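Local coordinates for protein polymeric immunoglobulin receptor (PDB 4NOF) that probably binds polymeric immunoglobulins for transport across epithelia, represented here by its second extracellular domain, an immunoglobulin fold of the V type, at residues P33-L38 / A95-S100; C39-Q44 / A88-C93; P58-R63 / V78-L83. All coordinates share one frame; numbering follows the deposited sequence.

Interaction 1. Residues P33-L38 / A95-S100; sequences PSKKSL and AGEGPS
S34 presses its CB onto the CA of G96, a tight carbon contact of 3.3 Å. Its hydroxyl, set anti to the carbonyl carbon (chi1 -38°), bonds to N31 of the same loop. G96 suits its own backbone angles, at which a CB would run into the carbonyl oxygen of A95. At K35 the backbone takes over: G96 N donates to K35 O over 2.8 Å in an almost straight bond (174°), and the same oxygen is met by the CA-H of A95. The K35 side chain bends at chi3 and crosses E97 at about a right angle, its NZ in a long salt bridge of 3.8 Å with E97 OE2. With K36 the strand begins, pairing with A95 as a non-hydrogen-bonded antiparallel couple where strands C and F of the V-set fold run into the CDR1-like and CDR3-like loops at one end of the domain. K36 CD lies on A95 CB at 3.7 Å, and the chain then turns back: NZ donates to A32 O and, in the plane of the S34 carbonyl, to S34 O at 3.1 Å. With an alanine here, the S34 and A32 carbonyls would lose their ammonium donor and A95 CB its aliphatic cover, and the loop before the strand is likely to be freer to move. S37 OG hydrogen-bonds at 2.9 Å to a water also within bonding distance of G96 O.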
loop_
_atom_site.group_PDB
_atom_site.type_symbol
_atom_site.label_atom_id
_atom_site.label_comp_id
_atom_site.label_asym_id
_atom_site.label_seq_id
_atom_site.Cartn_x
_atom_site.Cartn_y
_atom_site.Cartn_z
ATOM N N PRO A 33 6.417 9.067 -14.155
ATOM C CA PRO A 33 6.025 10.438 -13.809
ATOM C C PRO A 33 4.675 10.619 -13.069
ATOM O O PRO A 33 4.396 11.723 -12.629
ATOM C CB PRO A 33 5.912 11.144 -15.185
ATOM C CG PRO A 33 6.315 10.157 -16.212
ATOM C CD PRO A 33 6.288 8.800 -15.599
ATOM N N SER A 34 3.887 9.549 -12.929
ATOM C CA SER A 34 2.524 9.627 -12.455
ATOM C C SER A 34 2.434 9.557 -10.923
ATOM O O SER A 34 3.387 9.225 -10.244
ATOM C CB SER A 34 1.687 8.472 -13.002
ATOM O OG SER A 34 1.980 8.106 -14.346
ATOM N N LYS A 35 1.257 9.871 -10.432
ATOM C CA LYS A 35 0.967 9.809 -8.997
ATOM C C LYS A 35 1.152 8.377 -8.515
ATOM O O LYS A 35 0.857 7.393 -9.234
ATOM C CB LYS A 35 -0.462 10.290 -8.714
ATOM C CG LYS A 35 -0.842 10.350 -7.245
ATOM C CD LYS A 35 -2.218 10.991 -7.031
ATOM C CE LYS A 35 -3.314 10.088 -7.570
ATOM N NZ LYS A 35 -4.676 10.566 -7.190
ATOM N N LYS A 36 1.697 8.258 -7.308
ATOM C CA LYS A 36 1.900 6.977 -6.655
ATOM C C LYS A 36 0.996 6.957 -5.455
ATOM O O LYS A 36 0.936 7.928 -4.746
ATOM C CB LYS A 36 3.334 6.787 -6.157
ATOM C CG LYS A 36 4.488 7.032 -7.158
ATOM C CD LYS A 36 4.375 6.236 -8.403
ATOM C CE LYS A 36 5.672 6.388 -9.253
ATOM N NZ LYS A 36 6.011 7.804 -9.608
ATOM N N SER A 37 0.293 5.848 -5.228
ATOM C CA SER A 37 -0.684 5.816 -4.135
ATOM C C SER A 37 -0.797 4.414 -3.567
ATOM O O SER A 37 -0.505 3.421 -4.240
ATOM C CB SER A 37 -2.063 6.285 -4.616
ATOM O OG SER A 37 -2.667 5.412 -5.552
ATOM N N LEU A 38 -1.246 4.359 -2.316
ATOM C CA LEU A 38 -1.726 3.122 -1.711
ATOM C C LEU A 38 -3.143 3.362 -1.227
ATOM O O LEU A 38 -3.425 4.395 -0.594
ATOM C CB LEU A 38 -0.838 2.710 -0.529
ATOM C CG LEU A 38 -1.128 1.365 0.161
ATOM C CD1 LEU A 38 -0.783 0.207 -0.758
ATOM C CD2 LEU A 38 -0.391 1.255 1.492
ATOM N N ALA A 95 0.505 3.061 -9.500
ATOM C CA ALA A 95 1.286 4.116 -10.102
ATOM C C ALA A 95 0.555 4.500 -11.364
ATOM O O ALA A 95 0.350 3.661 -12.226
ATOM C CB ALA A 95 2.683 3.645 -10.430
ATOM N N GLY A 96 0.148 5.754 -11.442
ATOM C CA GLY A 96 -0.637 6.238 -12.584
ATOM C C GLY A 96 -2.094 6.220 -12.296
ATOM O O GLY A 96 -2.504 5.872 -11.225
ATOM N N GLU A 97 -2.889 6.603 -13.294
ATOM C CA GLU A 97 -4.326 6.692 -13.143
ATOM C C GLU A 97 -4.975 6.024 -14.354
ATOM O O GLU A 97 -4.415 6.035 -15.442
ATOM C CB GLU A 97 -4.746 8.169 -13.048
ATOM C CG GLU A 97 -4.275 8.874 -11.772
ATOM C CD GLU A 97 -4.333 10.396 -11.853
ATOM O OE1 GLU A 97 -4.817 10.935 -12.878
ATOM O OE2 GLU A 97 -3.890 11.058 -10.885
ATOM N N GLY A 98 -6.111 5.382 -14.120
ATOM C CA GLY A 98 -6.933 4.864 -15.201
ATOM C C GLY A 98 -6.475 3.520 -15.733
ATOM O O GLY A 98 -5.753 2.770 -15.058
ATOM N N PRO A 99 -6.872 3.205 -16.973
ATOM C CA PRO A 99 -6.640 1.849 -17.524
ATOM C C PRO A 99 -5.180 1.408 -17.646
ATOM O O PRO A 99 -4.919 0.213 -17.637
ATOM C CB PRO A 99 -7.266 1.937 -18.923
ATOM C CG PRO A 99 -8.308 3.002 -18.798
ATOM C CD PRO A 99 -7.769 4.013 -17.836
ATOM N N SER A 100 -4.259 2.345 -17.802
ATOM C CA SER A 100 -2.828 2.057 -17.970
ATOM C C SER A 100 -2.029 2.129 -16.655
ATOM O O SER A 100 -0.802 2.027 -16.667
ATOM C CB SER A 100 -2.216 3.057 -18.932
ATOM O OG SER A 100 -2.559 4.343 -18.499
HETATM O O HOH W 1 -1.904 6.519 -8.156
#

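Interaction 2. Residues C39-Q44 / A88-C93; sequences CKKTNQ and AGLYIC
Y91, the tyrosine of the tyrosine corner of the immunoglobulin fold, faces K40 across the antiparallel pairing of strands F and C, beside the disulfide that joins C93 to C25. The ring is held through its hydroxyl, which bonds to D87 O four residues back, the defining link of the corner, and to Y60 OH. K40 crosses one face of the ring at a slant, its CG 4.1 Å from the centroid and only 14° off the normal, a CH-pi contact shifted toward the rim. With CG anti to the backbone N (chi1 -171°), the chain runs on past the phenol and turns at its last torsion. NZ thereby reaches A88 O at 2.9 Å, coming from above the carbonyl plane. Backbone bonds join C39 and I92 in both directions, and K41 N donates to L90 O over 2.8 Å. C39, bonded to C46 on the neighbouring strand 46-51, packs its SG 3.9 Å from I92 CB. Beside I92, the aliphatic part of K41 crosses L90 and brings its CE to 3.8 Å from I92 CD1. Water 2 accepts from K40 NZ and donates to K41 O and L90 O, the latter at 2.9 Å. K40 thus divides its chemistry, giving its methylenes to the ring and its charge to a carbonyl and a water, which probably ties the chain just before strand F to strand C while covering the tyrosine ring.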
loop_
_atom_site.group_PDB
_atom_site.type_symbol
_atom_site.label_atom_id
_atom_site.label_comp_id
_atom_site.label_asym_id
_atom_site.label_seq_id
_atom_site.Cartn_x
_atom_site.Cartn_y
_atom_site.Cartn_z
ATOM N N CYS A 39 -4.035 2.420 -1.531
ATOM C CA CYS A 39 -5.389 2.472 -1.003
ATOM C C CYS A 39 -5.789 1.140 -0.371
ATOM O O CYS A 39 -5.182 0.097 -0.638
ATOM C CB CYS A 39 -6.388 2.864 -2.086
ATOM S SG CYS A 39 -6.579 1.713 -3.454
ATOM N N LYS A 40 -6.803 1.206 0.488
ATOM C CA LYS A 40 -7.265 0.041 1.240
ATOM C C LYS A 40 -8.611 -0.373 0.687
ATOM O O LYS A 40 -9.517 0.448 0.552
ATOM C CB LYS A 40 -7.376 0.345 2.735
ATOM C CG LYS A 40 -7.653 -0.912 3.574
ATOM C CD LYS A 40 -7.559 -0.664 5.053
ATOM C CE LYS A 40 -7.501 -1.936 5.915
ATOM N NZ LYS A 40 -8.685 -2.763 5.776
ATOM N N LYS A 41 -8.766 -1.639 0.382
ATOM C CA LYS A 41 -10.058 -2.120 -0.119
ATOM C C LYS A 41 -11.198 -2.176 0.903
ATOM O O LYS A 41 -11.035 -2.589 2.066
ATOM C CB LYS A 41 -9.906 -3.499 -0.710
ATOM C CG LYS A 41 -9.114 -3.513 -1.991
ATOM C CD LYS A 41 -9.687 -4.497 -2.993
ATOM C CE LYS A 41 -8.574 -5.340 -3.592
ATOM N NZ LYS A 41 -8.990 -6.150 -4.764
ATOM N N THR A 42 -12.353 -1.714 0.437
ATOM C CA THR A 42 -13.666 -2.072 0.976
ATOM C C THR A 42 -14.335 -2.818 -0.185
ATOM O O THR A 42 -13.785 -2.847 -1.294
ATOM C CB THR A 42 -14.484 -0.830 1.370
ATOM O OG1 THR A 42 -13.618 0.144 1.958
ATOM C CG2 THR A 42 -15.581 -1.190 2.378
ATOM N N ASN A 43 -15.500 -3.420 0.028
ATOM C CA ASN A 43 -16.006 -4.371 -0.965
ATOM C C ASN A 43 -16.103 -3.796 -2.390
ATOM O O ASN A 43 -15.748 -4.488 -3.349
ATOM C CB ASN A 43 -17.317 -5.037 -0.521
ATOM C CG ASN A 43 -17.570 -6.359 -1.245
ATOM O OD1 ASN A 43 -17.701 -6.389 -2.470
ATOM N ND2 ASN A 43 -17.637 -7.455 -0.492
ATOM N N GLN A 44 -16.563 -2.552 -2.539
ATOM C CA GLN A 44 -16.517 -1.897 -3.858
ATOM C C GLN A 44 -15.783 -0.544 -3.890
ATOM O O GLN A 44 -15.770 0.134 -4.921
ATOM C CB GLN A 44 -17.928 -1.797 -4.459
ATOM C CG GLN A 44 -18.257 -2.973 -5.378
ATOM C CD GLN A 44 -19.716 -3.381 -5.329
ATOM O OE1 GLN A 44 -20.483 -3.119 -6.261
ATOM N NE2 GLN A 44 -20.108 -4.032 -4.239
ATOM N N ALA A 88 -5.449 -4.488 9.048
ATOM C CA ALA A 88 -5.460 -5.721 8.283
ATOM C C ALA A 88 -6.400 -5.632 7.112
ATOM O O ALA A 88 -7.474 -5.021 7.194
ATOM C CB ALA A 88 -5.839 -6.918 9.153
ATOM N N GLY A 89 -6.021 -6.332 6.040
ATOM C CA GLY A 89 -6.888 -6.503 4.892
ATOM C C GLY A 89 -6.153 -6.236 3.588
ATOM O O GLY A 89 -4.916 -6.150 3.546
ATOM N N LEU A 90 -6.945 -6.109 2.528
ATOM C CA LEU A 90 -6.406 -5.915 1.180
ATOM C C LEU A 90 -6.150 -4.454 0.887
ATOM O O LEU A 90 -6.942 -3.591 1.272
ATOM C CB LEU A 90 -7.387 -6.428 0.113
ATOM C CG LEU A 90 -7.536 -7.961 0.077
ATOM C CD1 LEU A 90 -8.759 -8.355 -0.760
ATOM C CD2 LEU A 90 -6.265 -8.636 -0.405
ATOM N N TYR A 91 -5.038 -4.216 0.182
ATOM C CA TYR A 91 -4.626 -2.908 -0.299
ATOM C C TYR A 91 -4.238 -3.032 -1.771
ATOM O O TYR A 91 -3.969 -4.112 -2.298
ATOM C CB TYR A 91 -3.412 -2.401 0.467
ATOM C CG TYR A 91 -3.602 -2.106 1.941
ATOM C CD1 TYR A 91 -3.705 -3.126 2.895
ATOM C CD2 TYR A 91 -3.580 -0.786 2.404
ATOM C CE1 TYR A 91 -3.835 -2.824 4.220
ATOM C CE2 TYR A 91 -3.680 -0.491 3.746
ATOM C CZ TYR A 91 -3.828 -1.509 4.655
ATOM O OH TYR A 91 -3.932 -1.186 6.021
ATOM N N ILE A 92 -4.218 -1.896 -2.442
ATOM C CA ILE A 92 -3.772 -1.799 -3.827
ATOM C C ILE A 92 -2.747 -0.680 -3.935
ATOM O O ILE A 92 -3.024 0.471 -3.526
ATOM C CB ILE A 92 -4.935 -1.550 -4.834
ATOM C CG1 ILE A 92 -5.962 -2.675 -4.795
ATOM C CG2 ILE A 92 -4.373 -1.465 -6.228
ATOM C CD1 ILE A 92 -7.205 -2.384 -5.643
ATOM N N CYS A 93 -1.574 -1.035 -4.447
ATOM C CA CYS A 93 -0.547 -0.061 -4.896
ATOM C C CYS A 93 -0.936 0.402 -6.259
ATOM O O CYS A 93 -1.311 -0.439 -7.101
ATOM C CB CYS A 93 0.785 -0.729 -5.122
ATOM S SG CYS A 93 1.565 -1.472 -3.709
HETATM O O HOH W 2 -9.113 -4.185 3.100
#

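Interaction 3. Residues P58-R63 / V78-L83; sequences PSYIGR and VNISHL
R63 grips S81 through both its backbone and its guanidinium, and this is the tight part of the contact. R63 O accepts from S81 N at 2.8 Å, in the carbonyl plane, and from S81 OG at 3.3 Å, while the CA-H of I80 closes on the same oxygen. In return NH1 donates to S81 O over 3.1 Å, with that oxygen near the guanidinium plane. Bent at chi3 (-69°), the arginine folds back on its own loop: NH2 bonds to S59 O at 3.0 Å, nearly in plane, and stands 3.6 Å above the plane of the Y60 ring, toward its rim. The ring edge, in turn, meets I80 CG2 at 4.1 Å. The other side is looser. H82 is exposed, and of its side chain CB comes nearest, 4.1 Å from R63 CD. A water lies 2.7 Å from N79 OD1 and also near R63 O, while ND2 of N79 is turned to T22 and N20. NH1 also forms a salt bridge to D87, the arginine-aspartate pair characteristic of V-set domains, which joins the loop before strand D to the turn between strands E and F. With the charge met by D87 and two carbonyls, the guanidinium is probably fixed in rotation and the loop pinned to the end of strand E.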
loop_
_atom_site.group_PDB
_atom_site.type_symbol
_atom_site.label_atom_id
_atom_site.label_comp_id
_atom_site.label_asym_id
_atom_site.label_seq_id
_atom_site.Cartn_x
_atom_site.Cartn_y
_atom_site.Cartn_z
ATOM N N PRO A 58 -6.608 10.341 7.629
ATOM C CA PRO A 58 -6.425 10.653 9.053
ATOM C C PRO A 58 -6.142 9.470 9.965
ATOM O O PRO A 58 -5.463 9.638 10.997
ATOM C CB PRO A 58 -7.797 11.275 9.475
ATOM C CG PRO A 58 -8.506 11.607 8.247
ATOM C CD PRO A 58 -7.856 10.892 7.060
ATOM N N SER A 59 -6.607 8.278 9.597
ATOM C CA SER A 59 -6.327 7.078 10.380
ATOM C C SER A 59 -4.884 6.588 10.294
ATOM O O SER A 59 -4.472 5.760 11.121
ATOM C CB SER A 59 -7.277 5.946 10.002
ATOM O OG SER A 59 -8.625 6.320 10.304
ATOM N N TYR A 60 -4.110 7.125 9.357
ATOM C CA TYR A 60 -2.727 6.719 9.141
ATOM C C TYR A 60 -1.717 7.849 9.297
ATOM O O TYR A 60 -0.531 7.631 9.210
ATOM C CB TYR A 60 -2.572 6.133 7.751
ATOM C CG TYR A 60 -3.252 4.816 7.501
ATOM C CD1 TYR A 60 -4.584 4.769 7.103
ATOM C CD2 TYR A 60 -2.558 3.612 7.602
ATOM C CE1 TYR A 60 -5.214 3.558 6.810
ATOM C CE2 TYR A 60 -3.184 2.398 7.313
ATOM C CZ TYR A 60 -4.512 2.369 6.929
ATOM O OH TYR A 60 -5.174 1.178 6.613
ATOM N N ILE A 61 -2.167 9.078 9.547
ATOM C CA ILE A 61 -1.199 10.164 9.599
ATOM C C ILE A 61 -0.235 9.933 10.769
ATOM O O ILE A 61 -0.617 9.406 11.830
ATOM C CB ILE A 61 -1.853 11.561 9.664
ATOM C CG1 ILE A 61 -0.785 12.629 9.393
ATOM C CG2 ILE A 61 -2.585 11.717 10.968
ATOM C CD1 ILE A 61 -1.276 14.021 9.109
ATOM N N GLY A 62 1.025 10.232 10.511
ATOM C CA GLY A 62 2.104 9.967 11.475
ATOM C C GLY A 62 2.606 8.528 11.489
ATOM O O GLY A 62 3.584 8.226 12.175
ATOM N N ARG A 63 1.927 7.643 10.759
ATOM C CA ARG A 63 2.260 6.205 10.716
ATOM C C ARG A 63 2.620 5.707 9.340
ATOM O O ARG A 63 3.184 4.626 9.216
ATOM C CB ARG A 63 1.083 5.324 11.182
ATOM C CG ARG A 63 0.494 5.666 12.504
ATOM C CD ARG A 63 -0.427 4.558 13.011
ATOM N NE ARG A 63 -1.670 4.347 12.295
ATOM C CZ ARG A 63 -2.041 3.178 11.746
ATOM N NH1 ARG A 63 -1.231 2.137 11.796
ATOM N NH2 ARG A 63 -3.224 3.052 11.146
ATOM N N VAL A 78 5.702 1.956 0.782
ATOM C CA VAL A 78 4.940 2.571 1.863
ATOM C C VAL A 78 5.201 1.856 3.171
ATOM O O VAL A 78 4.955 0.656 3.290
ATOM C CB VAL A 78 3.424 2.579 1.573
ATOM C CG1 VAL A 78 2.683 3.220 2.725
ATOM C CG2 VAL A 78 3.145 3.325 0.270
ATOM N N ASN A 79 5.765 2.574 4.138
ATOM C CA ASN A 79 5.947 2.008 5.449
ATOM C C ASN A 79 4.764 2.376 6.276
ATOM O O ASN A 79 4.387 3.530 6.311
ATOM C CB ASN A 79 7.230 2.490 6.140
ATOM C CG ASN A 79 7.471 1.752 7.457
ATOM O OD1 ASN A 79 7.129 2.263 8.500
ATOM N ND2 ASN A 79 7.961 0.524 7.391
ATOM N N ILE A 80 4.163 1.394 6.936
ATOM C CA ILE A 80 3.131 1.669 7.915
ATOM C C ILE A 80 3.586 1.162 9.260
ATOM O O ILE A 80 3.885 -0.024 9.411
ATOM C CB ILE A 80 1.765 1.030 7.550
ATOM C CG1 ILE A 80 1.293 1.471 6.164
ATOM C CG2 ILE A 80 0.709 1.395 8.574
ATOM C CD1 ILE A 80 0.178 0.638 5.632
ATOM N N SER A 81 3.655 2.071 10.219
ATOM C CA SER A 81 4.101 1.710 11.574
ATOM C C SER A 81 2.943 1.592 12.576
ATOM O O SER A 81 1.821 1.985 12.307
ATOM C CB SER A 81 5.108 2.734 12.061
ATOM O OG SER A 81 4.526 4.008 12.155
ATOM N N HIS A 82 3.250 1.056 13.753
ATOM C CA HIS A 82 2.274 0.925 14.830
ATOM C C HIS A 82 1.008 0.231 14.351
ATOM O O HIS A 82 -0.105 0.704 14.547
ATOM C CB HIS A 82 1.946 2.311 15.414
ATOM C CG HIS A 82 3.148 3.013 15.971
ATOM N ND1 HIS A 82 3.633 4.194 15.451
ATOM C CD2 HIS A 82 4.003 2.661 16.961
ATOM C CE1 HIS A 82 4.719 4.554 16.116
ATOM N NE2 HIS A 82 4.967 3.639 17.035
ATOM N N LEU A 83 1.189 -0.911 13.702
ATOM C CA LEU A 83 0.059 -1.623 13.123
ATOM C C LEU A 83 -1.025 -1.967 14.131
ATOM O O LEU A 83 -0.717 -2.361 15.267
ATOM C CB LEU A 83 0.535 -2.883 12.451
ATOM C CG LEU A 83 1.350 -2.640 11.177
ATOM C CD1 LEU A 83 2.095 -3.903 10.771
ATOM C CD2 LEU A 83 0.438 -2.179 10.062
HETATM O O HOH W 3 5.961 4.668 8.956
#

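The three contacts are nested along the chain: interaction 3 falls within the loop closed by interaction 2, which falls within that of interaction 1. Interactions 1 and 2, with centres 16 Å apart, are successive lengths of the pairing between strands 36-41 and 89-95 in one sheet. Interaction 3 sits at the end of strand 75-80 in the opposing sheet, about 21 Å from the centre of interaction 1 and 15 Å from that of interaction 2. L38 packs on Y91 and, across the sandwich, on V78 and I80, while D87 serves both Y91 and R63. The contacts thus sample the V-type sandwich from its CDR-like loops to the opposite end, on both sheets.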